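Local coordinates for protein cysteine protease (Listeria monocytogenes, PDB 5HU4) that attaches surface proteins to the cell wall as a transpeptidase, cleaving their C-terminal sorting signals and passing on a thioester-linked intermediate, at residues A[2-7]-A[43-48]; A[20-25]-A[32-37]; A[96-101]-A[107-112]. All blocks are in the same frame, centred on the assembly; numbering follows the deposited sequence.

Contact 1: A[2-7]-A[43-48]; sequences AVVGSI and GNYPLA
The Y45 ring has L47 CD1 at one edge, in its plane, while V4 CG2 meets the hydroxyl beyond it. V4 sends CG2 to within 4.1 Å of Y45 OH, almost in line with the CZ-OH bond. L47 CD1, from the same strand as the tyrosine, is 3.7 Å from Y45 CE2. L73 of strand 70-74 and Q38 and M40 of the preceding loop also touch the Y45 side chain. Its CG is anti to the backbone N (chi1 -163°), which extends the ring from strand 44-48 toward strand 3-9.

The second meeting is purely aliphatic. I7 and L47 reach for each other tip to tip, I7 CD1 lying 3.7 Å from L47 CD1. The isoleucine is fully extended, with chi1 and chi2 both close to 180°, and its terminal methyl reaches L47 CD1 in the space between backbones whose nearest CA atoms, those of I7 and L47, are 9.4 Å apart. Long branched chains suit such a distance.

Strands 3-9 and 44-48 are not neighbours in the sheet; 14-19 and 31-33 come between them. They face each other across the interior of the closed eight-stranded beta-barrel of the sortase family, where L108 of strand 105-111 touches both I7 and L47 and V18 of strand 14-19 touches V4 and L47. V4 and G5 both bond to V18, consistent with a beta bulge, and the extended backbone of G5, at positive phi, is one that glycine adopts readily.

No hydrogen bond crosses between the two segments. The contact therefore rests on dispersion and on the exclusion of water from the barrel core, with the phenol oxygen the one polar side-chain atom to touch the opposing segment.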
loop_
_atom_site.group_PDB
_atom_site.type_symbol
_atom_site.label_atom_id
_atom_site.label_comp_id
_atom_site.label_asym_id
_atom_site.label_seq_id
_atom_site.Cartn_x
_atom_site.Cartn_y
_atom_site.Cartn_z
ATOM N N ALA A 2 0.544 -9.013 14.390
ATOM C CA ALA A 2 0.377 -7.584 14.165
ATOM C C ALA A 2 -0.289 -7.330 12.817
ATOM O O ALA A 2 -0.345 -6.196 12.343
ATOM C CB ALA A 2 1.720 -6.871 14.244
ATOM N N VAL A 3 -0.782 -8.401 12.206
ATOM C CA VAL A 3 -1.442 -8.323 10.908
ATOM C C VAL A 3 -2.840 -7.723 11.038
ATOM O O VAL A 3 -3.613 -8.115 11.914
ATOM C CB VAL A 3 -1.544 -9.713 10.249
ATOM C CG1 VAL A 3 -2.279 -9.629 8.919
ATOM C CG2 VAL A 3 -0.160 -10.311 10.061
ATOM N N VAL A 4 -3.160 -6.773 10.166
ATOM C CA VAL A 4 -4.471 -6.136 10.185
ATOM C C VAL A 4 -5.261 -6.450 8.917
ATOM O O VAL A 4 -6.475 -6.252 8.870
ATOM C CB VAL A 4 -4.353 -4.607 10.341
ATOM C CG1 VAL A 4 -3.768 -4.254 11.701
ATOM C CG2 VAL A 4 -3.508 -4.025 9.226
ATOM N N GLY A 5 -4.569 -6.940 7.893
ATOM C CA GLY A 5 -5.216 -7.284 6.638
ATOM C C GLY A 5 -4.248 -7.478 5.487
ATOM O O GLY A 5 -3.082 -7.814 5.692
ATOM N N SER A 6 -4.737 -7.264 4.269
ATOM C CA SER A 6 -3.928 -7.466 3.072
ATOM C C SER A 6 -4.075 -6.324 2.073
ATOM O O SER A 6 -5.086 -5.621 2.057
ATOM C CB SER A 6 -4.300 -8.787 2.394
ATOM O OG SER A 6 -3.994 -9.893 3.223
ATOM N N ILE A 7 -3.053 -6.147 1.242
ATOM C CA ILE A 7 -3.112 -5.202 0.134
ATOM C C ILE A 7 -2.634 -5.893 -1.139
ATOM O O ILE A 7 -1.702 -6.697 -1.108
ATOM C CB ILE A 7 -2.264 -3.936 0.403
ATOM C CG1 ILE A 7 -2.358 -2.969 -0.781
ATOM C CG2 ILE A 7 -0.813 -4.299 0.693
ATOM C CD1 ILE A 7 -1.438 -1.786 -0.678
ATOM N N GLY A 43 -10.306 8.631 4.806
ATOM C CA GLY A 43 -9.198 9.568 4.775
ATOM C C GLY A 43 -8.029 9.045 3.968
ATOM O O GLY A 43 -8.213 8.396 2.938
ATOM N N ASN A 44 -6.819 9.326 4.435
ATOM C CA ASN A 44 -5.623 8.787 3.806
ATOM C C ASN A 44 -5.133 7.549 4.546
ATOM O O ASN A 44 -5.039 7.547 5.772
ATOM C CB ASN A 44 -4.517 9.841 3.750
ATOM C CG ASN A 44 -3.277 9.346 3.027
ATOM O OD1 ASN A 44 -3.342 8.410 2.230
ATOM N ND2 ASN A 44 -2.142 9.974 3.303
ATOM N N TYR A 45 -4.830 6.498 3.794
ATOM C CA TYR A 45 -4.302 5.271 4.374
ATOM C C TYR A 45 -2.896 5.007 3.849
ATOM O O TYR A 45 -2.714 4.231 2.912
ATOM C CB TYR A 45 -5.222 4.088 4.060
ATOM C CG TYR A 45 -4.980 2.875 4.931
ATOM C CD1 TYR A 45 -5.564 2.771 6.186
ATOM C CD2 TYR A 45 -4.172 1.833 4.496
ATOM C CE1 TYR A 45 -5.349 1.663 6.986
ATOM C CE2 TYR A 45 -3.950 0.723 5.289
ATOM C CZ TYR A 45 -4.540 0.643 6.532
ATOM O OH TYR A 45 -4.321 -0.463 7.321
ATOM N N PRO A 46 -1.892 5.663 4.453
ATOM C CA PRO A 46 -0.503 5.528 4.002
ATOM C C PRO A 46 0.102 4.180 4.375
ATOM O O PRO A 46 -0.061 3.714 5.503
ATOM C CB PRO A 46 0.211 6.669 4.729
ATOM C CG PRO A 46 -0.579 6.864 5.972
ATOM C CD PRO A 46 -2.011 6.574 5.605
ATOM N N LEU A 47 0.790 3.561 3.421
ATOM C CA LEU A 47 1.451 2.284 3.654
ATOM C C LEU A 47 2.887 2.320 3.153
ATOM O O LEU A 47 3.155 2.782 2.044
ATOM C CB LEU A 47 0.686 1.144 2.976
ATOM C CG LEU A 47 -0.653 0.751 3.598
ATOM C CD1 LEU A 47 -1.426 -0.178 2.672
ATOM C CD2 LEU A 47 -0.432 0.105 4.955
ATOM N N ALA A 48 3.808 1.833 3.977
ATOM C CA ALA A 48 5.212 1.769 3.598
ATOM C C ALA A 48 5.628 0.328 3.330
ATOM O O ALA A 48 5.191 -0.594 4.017
ATOM C CB ALA A 48 6.086 2.383 4.679
#

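Contact 2: A[20-25]-A[32-37]; sequences KGTNTA and TTMRSD
T22 lays its hydroxyl end across the side chain of T32 at about a right angle, T22 OG1 lying 2.8 Å from T32 OG1. The same T22 OG1 donates to T33 O over 2.8 Å, arriving from above the carbonyl plane, 51° out of it. CG of M34 brushes this hydroxyl at 3.6 Å, adding an apolar neighbour to a polar junction. A small beta-branched residue with a hydroxyl suits this place, because one oxygen can meet two neighbours close to the backbone.

In the sortase barrel, strand 31-33 runs parallel to strand 14-19, and segment 20-25 begins the connection between them; the threonines join the start of that loop to the strand it leads into.

The other grip comes from T33: its OG1 accepts the N-H of G21 at 2.7 Å, with an N-H...O angle of 156°. Chi1 of 64° tucks that oxygen between the backbone N and the carbonyl carbon, facing the loop. The positive phi of G21 suits a residue without a side chain.

T32 OG1 has A48 O of strand 44-48 as a further acceptor, so its single proton is contested with T22 OG1. Beyond the strand, R35 makes a side-on salt bridge to D37, NE to OD1 and NH2 to OD2, both at 2.9 Å.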
loop_
_atom_site.group_PDB
_atom_site.type_symbol
_atom_site.label_atom_id
_atom_site.label_comp_id
_atom_site.label_asym_id
_atom_site.label_seq_id
_atom_site.Cartn_x
_atom_site.Cartn_y
_atom_site.Cartn_z
ATOM N N LYS A 20 0.596 -3.420 11.423
ATOM C CA LYS A 20 0.345 -2.178 12.137
ATOM C C LYS A 20 1.654 -1.583 12.647
ATOM O O LYS A 20 2.309 -2.156 13.516
ATOM C CB LYS A 20 -0.625 -2.415 13.298
ATOM C CG LYS A 20 -1.521 -1.229 13.616
ATOM C CD LYS A 20 -2.500 -1.569 14.729
ATOM C CE LYS A 20 -3.735 -0.684 14.673
ATOM N NZ LYS A 20 -4.800 -1.161 15.600
ATOM N N GLY A 21 2.034 -0.438 12.091
ATOM C CA GLY A 21 3.238 0.253 12.515
ATOM C C GLY A 21 4.444 -0.018 11.636
ATOM O O GLY A 21 4.720 -1.162 11.274
ATOM N N THR A 22 5.164 1.046 11.293
ATOM C CA THR A 22 6.385 0.927 10.507
ATOM C C THR A 22 7.604 0.898 11.424
ATOM O O THR A 22 8.100 1.941 11.852
ATOM C CB THR A 22 6.528 2.087 9.502
ATOM O OG1 THR A 22 5.405 2.090 8.614
ATOM C CG2 THR A 22 7.807 1.939 8.690
ATOM N N ASN A 23 8.075 -0.305 11.732
ATOM C CA ASN A 23 9.235 -0.471 12.598
ATOM C C ASN A 23 10.279 -1.389 11.972
ATOM O O ASN A 23 10.013 -2.044 10.963
ATOM C CB ASN A 23 8.805 -1.007 13.966
ATOM C CG ASN A 23 7.951 -2.257 13.865
ATOM O OD1 ASN A 23 8.420 -3.312 13.440
ATOM N ND2 ASN A 23 6.688 -2.143 14.259
ATOM N N THR A 24 11.464 -1.430 12.573
ATOM C CA THR A 24 12.580 -2.205 12.036
ATOM C C THR A 24 12.280 -3.701 11.980
ATOM O O THR A 24 12.879 -4.432 11.193
ATOM C CB THR A 24 13.864 -1.992 12.864
ATOM O OG1 THR A 24 13.699 -2.565 14.168
ATOM C CG2 THR A 24 14.179 -0.508 12.994
ATOM N N ALA A 25 11.350 -4.151 12.816
ATOM C CA ALA A 25 10.968 -5.557 12.842
ATOM C C ALA A 25 10.075 -5.916 11.655
ATOM O O ALA A 25 10.208 -6.993 11.074
ATOM C CB ALA A 25 10.268 -5.890 14.152
ATOM N N THR A 32 3.301 -1.739 5.784
ATOM C CA THR A 32 3.154 -1.266 7.156
ATOM C C THR A 32 2.449 0.085 7.235
ATOM O O THR A 32 2.773 1.011 6.490
ATOM C CB THR A 32 4.522 -1.145 7.856
ATOM O OG1 THR A 32 5.359 -0.243 7.122
ATOM C CG2 THR A 32 5.204 -2.503 7.940
ATOM N N THR A 33 1.483 0.187 8.143
ATOM C CA THR A 33 0.792 1.445 8.402
ATOM C C THR A 33 1.775 2.484 8.930
ATOM O O THR A 33 2.776 2.133 9.557
ATOM C CB THR A 33 -0.355 1.264 9.411
ATOM O OG1 THR A 33 0.183 0.862 10.678
ATOM C CG2 THR A 33 -1.335 0.208 8.922
ATOM N N MET A 34 1.490 3.759 8.681
ATOM C CA MET A 34 2.434 4.818 9.020
ATOM C C MET A 34 1.888 5.800 10.056
ATOM O O MET A 34 2.643 6.577 10.640
ATOM C CB MET A 34 2.855 5.563 7.754
ATOM C CG MET A 34 3.678 4.707 6.806
ATOM S SD MET A 34 4.246 5.598 5.348
ATOM C CE MET A 34 5.939 5.946 5.815
ATOM N N ARG A 35 0.578 5.770 10.279
ATOM C CA ARG A 35 -0.017 6.529 11.373
ATOM C C ARG A 35 -0.827 5.606 12.275
ATOM O O ARG A 35 -1.449 4.654 11.807
ATOM C CB ARG A 35 -0.906 7.661 10.853
ATOM C CG ARG A 35 -0.270 8.541 9.793
ATOM C CD ARG A 35 -1.013 9.866 9.668
ATOM N NE ARG A 35 -2.450 9.706 9.870
ATOM C CZ ARG A 35 -3.318 9.447 8.898
ATOM N NH1 ARG A 35 -2.898 9.318 7.648
ATOM N NH2 ARG A 35 -4.606 9.315 9.177
ATOM N N SER A 36 -0.813 5.898 13.571
ATOM C CA SER A 36 -1.532 5.093 14.550
ATOM C C SER A 36 -3.044 5.183 14.363
ATOM O O SER A 36 -3.786 4.302 14.800
ATOM C CB SER A 36 -1.160 5.529 15.969
ATOM O OG SER A 36 -1.622 6.845 16.232
ATOM N N ASP A 37 -3.492 6.242 13.697
ATOM C CA ASP A 37 -4.911 6.575 13.649
ATOM C C ASP A 37 -5.610 6.196 12.343
ATOM O O ASP A 37 -6.840 6.202 12.278
ATOM C CB ASP A 37 -5.094 8.072 13.887
ATOM C CG ASP A 37 -4.638 8.909 12.706
ATOM O OD1 ASP A 37 -3.418 9.143 12.571
ATOM O OD2 ASP A 37 -5.505 9.325 11.907
#

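Contact 3: A[96-101]-A[107-112]; sequences SVIDNT and TLITCD
Apolar packing carries most of this contact. V97 and I109 reach toward each other tip to tip, V97 CG1 lying 3.7 Å from I109 CD1. I98 comes across the same isoleucine at about a right angle, its CG1 4.0 Å from I109 CD1. With chi1 of 82°, V97 CG1 sits between the backbone N and the carbonyl carbon, leaving CG2 anti to N, 3.8 Å from T107 CG2. Branched residues suit this surface: V97 offers one methyl to each strand residue, and touches V122 of strand 119-132 and I90 of strand 78-91. M34 extends the apolar patch beside I98 and I109.

No hydrogen bond joins the segments directly; a water and N44 bridge them. The water donates to T107 OG1 at 2.9 Å and, weakly, to V97 O at 3.4 Å. N44 bonds the T107 hydroxyl through OD1 and V97 O through ND2. Within the loop, D99 N bonds S96 O, closing a tight turn.

The loop before strand 105-111 thus folds back on the outer face of the sortase barrel. The strand ends at C111, which forms the acyl-thioester intermediate. V97 and I98 cover T107 and I109, while N44 and water satisfy polar groups at the seam.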
loop_
_atom_site.group_PDB
_atom_site.type_symbol
_atom_site.label_atom_id
_atom_site.label_comp_id
_atom_site.label_asym_id
_atom_site.label_seq_id
_atom_site.Cartn_x
_atom_site.Cartn_y
_atom_site.Cartn_z
ATOM N N SER A 96 4.481 15.259 4.406
ATOM C CA SER A 96 3.103 15.683 4.139
ATOM C C SER A 96 2.249 14.613 3.458
ATOM O O SER A 96 1.031 14.575 3.638
ATOM C CB SER A 96 3.101 16.950 3.281
ATOM O OG SER A 96 3.083 16.628 1.901
ATOM N N VAL A 97 2.890 13.741 2.687
ATOM C CA VAL A 97 2.176 12.713 1.936
ATOM C C VAL A 97 1.637 11.607 2.851
ATOM O O VAL A 97 0.924 10.705 2.406
ATOM C CB VAL A 97 3.083 12.104 0.841
ATOM C CG1 VAL A 97 3.990 11.031 1.427
ATOM C CG2 VAL A 97 2.249 11.545 -0.302
ATOM N N ILE A 98 1.962 11.697 4.136
ATOM C CA ILE A 98 1.503 10.729 5.128
ATOM C C ILE A 98 0.235 11.232 5.827
ATOM O O ILE A 98 -0.631 10.442 6.217
ATOM C CB ILE A 98 2.623 10.433 6.162
ATOM C CG1 ILE A 98 3.509 9.289 5.665
ATOM C CG2 ILE A 98 2.057 10.085 7.527
ATOM C CD1 ILE A 98 4.990 9.565 5.793
ATOM N N ASP A 99 0.123 12.553 5.944
ATOM C CA ASP A 99 -1.005 13.199 6.615
ATOM C C ASP A 99 -2.365 12.760 6.077
ATOM O O ASP A 99 -2.511 12.465 4.889
ATOM C CB ASP A 99 -0.886 14.720 6.499
ATOM C CG ASP A 99 0.443 15.240 7.001
ATOM O OD1 ASP A 99 1.009 14.624 7.927
ATOM O OD2 ASP A 99 0.916 16.272 6.478
ATOM N N ASN A 100 -3.355 12.724 6.964
ATOM C CA ASN A 100 -4.714 12.357 6.589
ATOM C C ASN A 100 -5.332 13.377 5.638
ATOM O O ASN A 100 -4.932 14.541 5.615
ATOM C CB ASN A 100 -5.583 12.211 7.839
ATOM C CG ASN A 100 -6.908 11.530 7.555
ATOM O OD1 ASN A 100 -6.953 10.345 7.225
ATOM N ND2 ASN A 100 -7.996 12.280 7.682
ATOM N N THR A 101 -6.305 12.935 4.848
ATOM C CA THR A 101 -6.967 13.811 3.892
ATOM C C THR A 101 -8.482 13.732 4.036
ATOM O O THR A 101 -9.004 12.854 4.727
ATOM C CB THR A 101 -6.573 13.466 2.445
ATOM O OG1 THR A 101 -6.845 12.083 2.187
ATOM C CG2 THR A 101 -5.094 13.744 2.211
ATOM N N THR A 107 -2.099 5.657 0.093
ATOM C CA THR A 107 -0.799 6.210 -0.261
ATOM C C THR A 107 0.309 5.179 -0.084
ATOM O O THR A 107 0.696 4.856 1.038
ATOM C CB THR A 107 -0.472 7.457 0.583
ATOM O OG1 THR A 107 -1.528 8.418 0.448
ATOM C CG2 THR A 107 0.838 8.081 0.129
ATOM N N LEU A 108 0.815 4.666 -1.200
ATOM C CA LEU A 108 1.866 3.657 -1.169
ATOM C C LEU A 108 3.242 4.309 -1.254
ATOM O O LEU A 108 3.510 5.098 -2.161
ATOM C CB LEU A 108 1.683 2.653 -2.308
ATOM C CG LEU A 108 0.300 2.002 -2.399
ATOM C CD1 LEU A 108 0.309 0.856 -3.397
ATOM C CD2 LEU A 108 -0.156 1.525 -1.029
ATOM N N ILE A 109 4.110 3.976 -0.304
ATOM C CA ILE A 109 5.422 4.606 -0.219
ATOM C C ILE A 109 6.553 3.583 -0.191
ATOM O O ILE A 109 6.542 2.648 0.612
ATOM C CB ILE A 109 5.533 5.501 1.032
ATOM C CG1 ILE A 109 4.385 6.512 1.070
ATOM C CG2 ILE A 109 6.879 6.212 1.066
ATOM C CD1 ILE A 109 4.419 7.431 2.266
ATOM N N THR A 110 7.528 3.769 -1.075
ATOM C CA THR A 110 8.714 2.924 -1.103
ATOM C C THR A 110 9.926 3.723 -1.568
ATOM O O THR A 110 9.784 4.792 -2.163
ATOM C CB THR A 110 8.524 1.702 -2.025
ATOM O OG1 THR A 110 9.553 0.738 -1.766
ATOM C CG2 THR A 110 8.567 2.115 -3.490
ATOM N N CYS A 111 11.117 3.208 -1.283
ATOM C CA CYS A 111 12.345 3.839 -1.751
ATOM C C CYS A 111 12.439 3.701 -3.265
ATOM O O CYS A 111 11.968 2.715 -3.831
ATOM C CB CYS A 111 13.568 3.217 -1.074
ATOM S SG CYS A 111 13.463 3.131 0.730
ATOM N N ASP A 112 13.038 4.690 -3.922
ATOM C CA ASP A 112 13.144 4.659 -5.376
ATOM C C ASP A 112 14.286 3.749 -5.822
ATOM O O ASP A 112 14.425 3.449 -7.008
ATOM C CB ASP A 112 13.335 6.072 -5.935
ATOM C CG ASP A 112 14.725 6.620 -5.686
ATOM O OD1 ASP A 112 15.236 6.467 -4.558
ATOM O OD2 ASP A 112 15.307 7.209 -6.622
HETATM O O HOH W 1 -1.469 11.267 0.084
#

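How the contacts relate
From the N terminus, strand 3-9 is the first element, and contact 1 closes the longest of the three loops when 43-48 packs across the barrel from it. Contact 2 falls wholly within that loop: segment 20-25 leaves strand 14-19 and meets 32-37 a few residues later. Contact 3 follows in series, closing a short loop that runs into strand 105-111, which carries C111. No loops cross. Strand 44-48 lies between strands 31-33 and 105-111 in the sheet and so joins all three contacts, through A48 to T32 and L47 to T107. R35 adds a polar tie from contact 2 to the backbone and N100 of 96-101.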